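PDB 3BJX: halocarboxylic acid dehalogenase DehI from Pseudomonas putida, which is a group I alpha-haloacid dehalogenase that probably cleaves the carbon-halogen bond of 2-haloalkanoic acids by hydrolysis. Local coordinates for residues Phe52-Leu57 with Leu133-Ala138; Leu64-Arg69 with Ala254-Ser259. All coordinates share one frame; numbering follows the deposited sequence.

Contact 1 of 2, residues Phe52-Leu57 with Leu133-Ala138; sequences FGCRVL and LLLITA. With SO4 (sulfate ion), chain E.
Cys54 and Leu57 on the short helix 52-57 face Leu135 and Ile136 on the long helix 112-143, the segment axes inclined at 36° with their N-to-C directions in the same general sense and approaching to 11.0 Å. This is a sparse helix-helix packing in the buried core of the all-alpha DehI fold, made entirely of apolar side-chain ends. Ile136 carries the contact through its terminal methyl: with CG1 beside its backbone N (chi1 -66°), the side chain extends until CD1 lies 4.0 Å from Leu57 CD1, the two chains crossing obliquely. The same methyl approaches Cys54 SG more loosely, at 4.4 Å. Cys54 instead meets Leu135 more closely, SG lying 4.0 Å from Leu135 CD2, so the sulfur lies against Leu135 and near Ile136. Leu57 also packs on Leu273 and Val276 of helix 267-299, and Leu135 on Leu75.

The start of helix 52-57 receives a sulfate, probably from the crystallisation liquor. Phe52 N donates a nearly straight bond to sulfate O3 (2.6 Å, 172°), and Ser203 OG and Trp49 NE1 bind the same ion; its position at the helix N-terminus is consistent with favourable interaction with the helix dipole. Arg55 folds back along its own helix, bent at its third torsion, and is fixed by hydrogen bonds to Val50 O, Gln24 OE1 and Ser203 OG. One face of its guanidinium is covered by Phe52 CA, 3.7 Å above the plane and over its centre.

Contact 2 of 2, residues Leu64-Arg69 with Ala254-Ser259; sequences LPLAWR and AGVQRS. With SO4 (sulfate ion), chain G.
Val256 meets Leu66 and Ala67 with its two methyls divided between them, where the loop between helices 230-248 and 267-299 packs on helix 63-71 of this all-alpha fold. Val256 CG1 rests against Ala67, 4.0 Å from its CB and equally near its CA. The other methyl, CG2, touches Leu66 CD2 at 4.1 Å, and these two side chains cross at about a right angle. At chi1 46°, Val256 CG1 lies between its own backbone N and carbonyl carbon, while CG2 stands anti to the N, which turns CG1 to Ala67 and CG2 to Leu66.

In the next shell, Gly255 takes a positive phi (70°), a conformation that favours glycine, and its CA comes within 5.5 Å of Ala67 CA. Ser71 OG bridges the two parts, hydrogen-bonded to both Ala67 O and Gly255 N. Behind them, Ala67 packs on Leu139 and Leu66 on Leu261.

On the solvent-exposed side, a sulfate, probably from the crystallisation liquor, lies beside Leu66 and is also held by Arg70 NH1. Arg69 bends at chi3, bringing one guanidinium face over its own helix, with Pro65 O and Leu66 CA both offset toward the rim. From there Arg69 NH1 gives sulfate O1 a distinctly bent bond, 3.0 Å long.

How the contacts relate
Helices 52-57 and 63-71 follow each other in the chain and pack beside helix 112-143, and contacts 1 and 2 lie with centres about 11 Å apart and touch directly. Ala138 CB of contact 1 meets Ala254 CB of contact 2 at 3.7 Å, and Leu135 CD2 lies 4.1 Å from Trp68 CZ3. Ser142 OG ties them further, bonding Ala138 O and, weakly, Val256 O. Contact 1 is deeper, its centre about 8 Å from that of the chain, against about 18 Å for contact 2. Their sulfates occupy separate sites: one meets a helix start, the other two arginines.

Contact 1 of 2, residues Phe52-Leu57 with Leu133-Ala138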
loop_
_atom_site.group_PDB
_atom_site.type_symbol
_atom_site.label_atom_id
_atom_site.label_comp_id
_atom_site.label_asym_id
_atom_site.label_seq_id
_atom_site.Cartn_x
_atom_site.Cartn_y
_atom_site.Cartn_z
ATOM N N PHE A 52 -13.068 5.981 -6.206
ATOM C CA PHE A 52 -12.095 6.872 -5.578
ATOM C C PHE A 52 -10.679 6.650 -6.171
ATOM O O PHE A 52 -9.980 7.609 -6.510
ATOM C CB PHE A 52 -12.124 6.626 -4.045
ATOM C CG PHE A 52 -11.244 7.559 -3.216
ATOM C CD1 PHE A 52 -10.890 8.825 -3.659
ATOM C CD2 PHE A 52 -10.823 7.156 -1.935
ATOM C CE1 PHE A 52 -10.095 9.661 -2.861
ATOM C CE2 PHE A 52 -10.053 7.987 -1.128
ATOM C CZ PHE A 52 -9.688 9.243 -1.591
ATOM N N GLY A 53 -10.273 5.389 -6.315
ATOM C CA GLY A 53 -8.965 5.051 -6.858
ATOM C C GLY A 53 -8.749 5.560 -8.268
ATOM O O GLY A 53 -7.655 6.020 -8.615
ATOM N N CYS A 54 -9.787 5.470 -9.092
ATOM C CA CYS A 54 -9.720 6.025 -10.453
ATOM C C CYS A 54 -9.629 7.542 -10.449
ATOM O O CYS A 54 -8.869 8.105 -11.219
ATOM C CB CYS A 54 -10.911 5.583 -11.278
ATOM S SG CYS A 54 -10.811 3.861 -11.669
ATOM N N ARG A 55 -10.396 8.185 -9.572
ATOM C CA ARG A 55 -10.411 9.641 -9.464
ATOM C C ARG A 55 -9.058 10.219 -9.038
ATOM O O ARG A 55 -8.699 11.343 -9.445
ATOM C CB ARG A 55 -11.532 10.116 -8.517
ATOM C CG ARG A 55 -12.896 9.513 -8.859
ATOM C CD ARG A 55 -14.044 10.275 -8.221
ATOM N NE ARG A 55 -13.991 10.367 -6.756
ATOM C CZ ARG A 55 -14.689 9.605 -5.912
ATOM N NH1 ARG A 55 -15.477 8.634 -6.356
ATOM N NH2 ARG A 55 -14.578 9.804 -4.592
ATOM N N VAL A 56 -8.324 9.460 -8.223
ATOM C CA VAL A 56 -6.946 9.798 -7.886
ATOM C C VAL A 56 -5.993 9.591 -9.070
ATOM O O VAL A 56 -5.082 10.392 -9.273
ATOM C CB VAL A 56 -6.455 9.023 -6.627
ATOM C CG1 VAL A 56 -4.975 9.273 -6.371
ATOM C CG2 VAL A 56 -7.312 9.424 -5.398
ATOM N N LEU A 57 -6.229 8.527 -9.840
ATOM C CA LEU A 57 -5.417 8.168 -11.017
ATOM C C LEU A 57 -5.624 9.169 -12.123
ATOM O O LEU A 57 -4.717 9.431 -12.910
ATOM C CB LEU A 57 -5.796 6.779 -11.553
ATOM C CG LEU A 57 -5.515 5.555 -10.689
ATOM C CD1 LEU A 57 -6.094 4.269 -11.354
ATOM C CD2 LEU A 57 -4.006 5.418 -10.378
ATOM N N LEU A 133 -11.755 -3.840 -7.811
ATOM C CA LEU A 133 -10.583 -4.572 -7.320
ATOM C C LEU A 133 -9.818 -5.286 -8.450
ATOM O O LEU A 133 -8.604 -5.411 -8.376
ATOM C CB LEU A 133 -10.976 -5.568 -6.211
ATOM C CG LEU A 133 -9.893 -6.400 -5.519
ATOM C CD1 LEU A 133 -8.741 -5.521 -4.939
ATOM C CD2 LEU A 133 -10.504 -7.323 -4.432
ATOM N N LEU A 134 -10.522 -5.734 -9.485
ATOM C CA LEU A 134 -9.888 -6.376 -10.643
ATOM C C LEU A 134 -9.201 -5.365 -11.531
ATOM O O LEU A 134 -8.041 -5.549 -11.898
ATOM C CB LEU A 134 -10.907 -7.148 -11.477
ATOM C CG LEU A 134 -11.428 -8.441 -10.892
ATOM C CD1 LEU A 134 -12.737 -8.766 -11.579
ATOM C CD2 LEU A 134 -10.396 -9.605 -10.974
ATOM N N LEU A 135 -9.929 -4.308 -11.902
ATOM C CA LEU A 135 -9.351 -3.195 -12.673
ATOM C C LEU A 135 -8.038 -2.704 -12.036
ATOM O O LEU A 135 -6.990 -2.780 -12.663
ATOM C CB LEU A 135 -10.354 -2.042 -12.849
ATOM C CG LEU A 135 -9.813 -0.737 -13.466
ATOM C CD1 LEU A 135 -9.175 -0.972 -14.829
ATOM C CD2 LEU A 135 -10.871 0.334 -13.580
ATOM N N ILE A 136 -8.107 -2.244 -10.788
ATOM C CA ILE A 136 -6.955 -1.740 -10.041
ATOM C C ILE A 136 -5.817 -2.765 -9.945
ATOM O O ILE A 136 -4.638 -2.399 -10.060
ATOM C CB ILE A 136 -7.407 -1.221 -8.639
ATOM C CG1 ILE A 136 -8.330 0.025 -8.770
ATOM C CG2 ILE A 136 -6.247 -1.018 -7.681
ATOM C CD1 ILE A 136 -7.914 1.063 -9.777
ATOM N N THR A 137 -6.175 -4.040 -9.751
ATOM C CA THR A 137 -5.215 -5.158 -9.836
ATOM C C THR A 137 -4.621 -5.358 -11.239
ATOM O O THR A 137 -3.406 -5.550 -11.333
ATOM C CB THR A 137 -5.790 -6.497 -9.295
ATOM O OG1 THR A 137 -6.385 -6.271 -8.017
ATOM C CG2 THR A 137 -4.674 -7.552 -9.123
ATOM N N ALA A 138 -5.432 -5.315 -12.316
ATOM C CA ALA A 138 -4.871 -5.415 -13.686
ATOM C C ALA A 138 -3.878 -4.280 -13.943
ATOM O O ALA A 138 -2.763 -4.498 -14.444
ATOM C CB ALA A 138 -5.962 -5.416 -14.749
HETATM S S SO4 E . -14.457 3.435 -4.027
HETATM O O1 SO4 E . -15.690 2.638 -3.878
HETATM O O2 SO4 E . -13.468 2.681 -4.797
HETATM O O3 SO4 E . -14.781 4.665 -4.735
HETATM O O4 SO4 E . -13.868 3.780 -2.732
#

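Contact 2 of 2, residues Leu64-Arg69 with Ala254-Ser259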
loop_
_atom_site.group_PDB
_atom_site.type_symbol
_atom_site.label_atom_id
_atom_site.label_comp_id
_atom_site.label_asym_id
_atom_site.label_seq_id
_atom_site.Cartn_x
_atom_site.Cartn_y
_atom_site.Cartn_z
ATOM N N LEU A 64 -5.063 7.501 -17.066
ATOM C CA LEU A 64 -6.331 6.765 -16.906
ATOM C C LEU A 64 -7.079 6.568 -18.224
ATOM O O LEU A 64 -7.600 5.487 -18.462
ATOM C CB LEU A 64 -7.234 7.413 -15.828
ATOM C CG LEU A 64 -8.648 6.813 -15.669
ATOM C CD1 LEU A 64 -8.581 5.444 -14.954
ATOM C CD2 LEU A 64 -9.674 7.741 -14.971
ATOM N N PRO A 65 -7.158 7.604 -19.083
ATOM C CA PRO A 65 -7.804 7.349 -20.369
ATOM C C PRO A 65 -7.169 6.190 -21.139
ATOM O O PRO A 65 -7.901 5.360 -21.715
ATOM C CB PRO A 65 -7.616 8.672 -21.117
ATOM C CG PRO A 65 -7.584 9.697 -20.008
ATOM C CD PRO A 65 -6.764 9.018 -18.950
ATOM N N LEU A 66 -5.829 6.142 -21.139
ATOM C CA LEU A 66 -5.083 5.090 -21.809
ATOM C C LEU A 66 -5.257 3.761 -21.088
ATOM O O LEU A 66 -5.681 2.788 -21.705
ATOM C CB LEU A 66 -3.601 5.454 -21.920
ATOM C CG LEU A 66 -2.661 4.346 -22.411
ATOM C CD1 LEU A 66 -2.714 4.161 -23.927
ATOM C CD2 LEU A 66 -1.245 4.643 -21.936
ATOM N N ALA A 67 -4.938 3.732 -19.787
ATOM C CA ALA A 67 -5.146 2.559 -18.940
ATOM C C ALA A 67 -6.543 1.950 -19.062
ATOM O O ALA A 67 -6.692 0.736 -19.211
ATOM C CB ALA A 67 -4.840 2.880 -17.504
ATOM N N TRP A 68 -7.576 2.772 -19.019
ATOM C CA TRP A 68 -8.929 2.240 -19.205
ATOM C C TRP A 68 -9.189 1.653 -20.605
ATOM O O TRP A 68 -9.829 0.605 -20.742
ATOM C CB TRP A 68 -9.983 3.297 -18.869
ATOM C CG TRP A 68 -11.351 2.843 -19.200
ATOM C CD1 TRP A 68 -12.166 3.343 -20.163
ATOM C CD2 TRP A 68 -12.060 1.752 -18.593
ATOM N NE1 TRP A 68 -13.352 2.635 -20.192
ATOM C CE2 TRP A 68 -13.307 1.659 -19.230
ATOM C CE3 TRP A 68 -11.763 0.852 -17.560
ATOM C CZ2 TRP A 68 -14.249 0.717 -18.864
ATOM C CZ3 TRP A 68 -12.701 -0.088 -17.217
ATOM C CH2 TRP A 68 -13.924 -0.147 -17.861
ATOM N N ARG A 69 -8.688 2.332 -21.638
ATOM C CA ARG A 69 -8.849 1.918 -23.035
ATOM C C ARG A 69 -8.277 0.515 -23.283
ATOM O O ARG A 69 -8.782 -0.241 -24.110
ATOM C CB ARG A 69 -8.163 2.953 -23.930
ATOM C CG ARG A 69 -8.125 2.655 -25.436
ATOM C CD ARG A 69 -7.346 3.735 -26.195
ATOM N NE ARG A 69 -7.671 5.069 -25.689
ATOM C CZ ARG A 69 -6.782 5.993 -25.325
ATOM N NH1 ARG A 69 -5.472 5.779 -25.442
ATOM N NH2 ARG A 69 -7.217 7.158 -24.863
ATOM N N ALA A 254 -5.026 -6.406 -20.376
ATOM C CA ALA A 254 -5.543 -5.361 -19.532
ATOM C C ALA A 254 -4.338 -4.609 -19.007
ATOM O O ALA A 254 -3.193 -5.077 -19.136
ATOM C CB ALA A 254 -6.349 -5.952 -18.400
ATOM N N GLY A 255 -4.581 -3.429 -18.449
ATOM C CA GLY A 255 -3.504 -2.626 -17.875
ATOM C C GLY A 255 -2.568 -2.053 -18.914
ATOM O O GLY A 255 -2.836 -2.139 -20.112
ATOM N N VAL A 256 -1.484 -1.441 -18.441
ATOM C CA VAL A 256 -0.413 -0.903 -19.300
ATOM C C VAL A 256 0.921 -0.976 -18.544
ATOM O O VAL A 256 1.024 -0.559 -17.381
ATOM C CB VAL A 256 -0.764 0.528 -19.933
ATOM C CG1 VAL A 256 -1.338 1.501 -18.928
ATOM C CG2 VAL A 256 0.418 1.147 -20.671
ATOM N N GLN A 257 1.920 -1.574 -19.193
ATOM C CA GLN A 257 3.217 -1.858 -18.563
ATOM C C GLN A 257 3.957 -0.548 -18.340
ATOM O O GLN A 257 3.778 0.398 -19.118
ATOM C CB GLN A 257 4.045 -2.811 -19.424
ATOM C CG GLN A 257 3.329 -4.108 -19.836
ATOM C CD GLN A 257 3.583 -5.283 -18.884
ATOM O OE1 GLN A 257 4.738 -5.667 -18.654
ATOM N NE2 GLN A 257 2.502 -5.878 -18.353
ATOM N N ARG A 258 4.769 -0.485 -17.284
ATOM C CA ARG A 258 5.483 0.739 -16.911
ATOM C C ARG A 258 6.504 1.201 -17.955
ATOM O O ARG A 258 6.778 2.402 -18.067
ATOM C CB ARG A 258 6.155 0.580 -15.548
ATOM C CG ARG A 258 7.253 1.582 -15.248
ATOM C CD ARG A 258 7.744 1.477 -13.802
ATOM N NE ARG A 258 8.262 0.153 -13.439
ATOM C CZ ARG A 258 9.455 -0.317 -13.792
ATOM N NH1 ARG A 258 10.282 0.413 -14.553
ATOM N NH2 ARG A 258 9.823 -1.530 -13.398
ATOM N N SER A 259 7.068 0.252 -18.699
ATOM C CA SER A 259 7.966 0.576 -19.796
ATOM C C SER A 259 7.273 1.437 -20.868
ATOM O O SER A 259 7.894 2.323 -21.470
ATOM C CB SER A 259 8.558 -0.703 -20.414
ATOM O OG SER A 259 7.555 -1.652 -20.747
HETATM S S SO4 G . -3.533 3.057 -27.948
HETATM O O1 SO4 G . -4.277 4.294 -27.712
HETATM O O2 SO4 G . -3.703 2.627 -29.337
HETATM O O3 SO4 G . -2.116 3.274 -27.650
HETATM O O4 SO4 G . -4.063 2.020 -27.062
#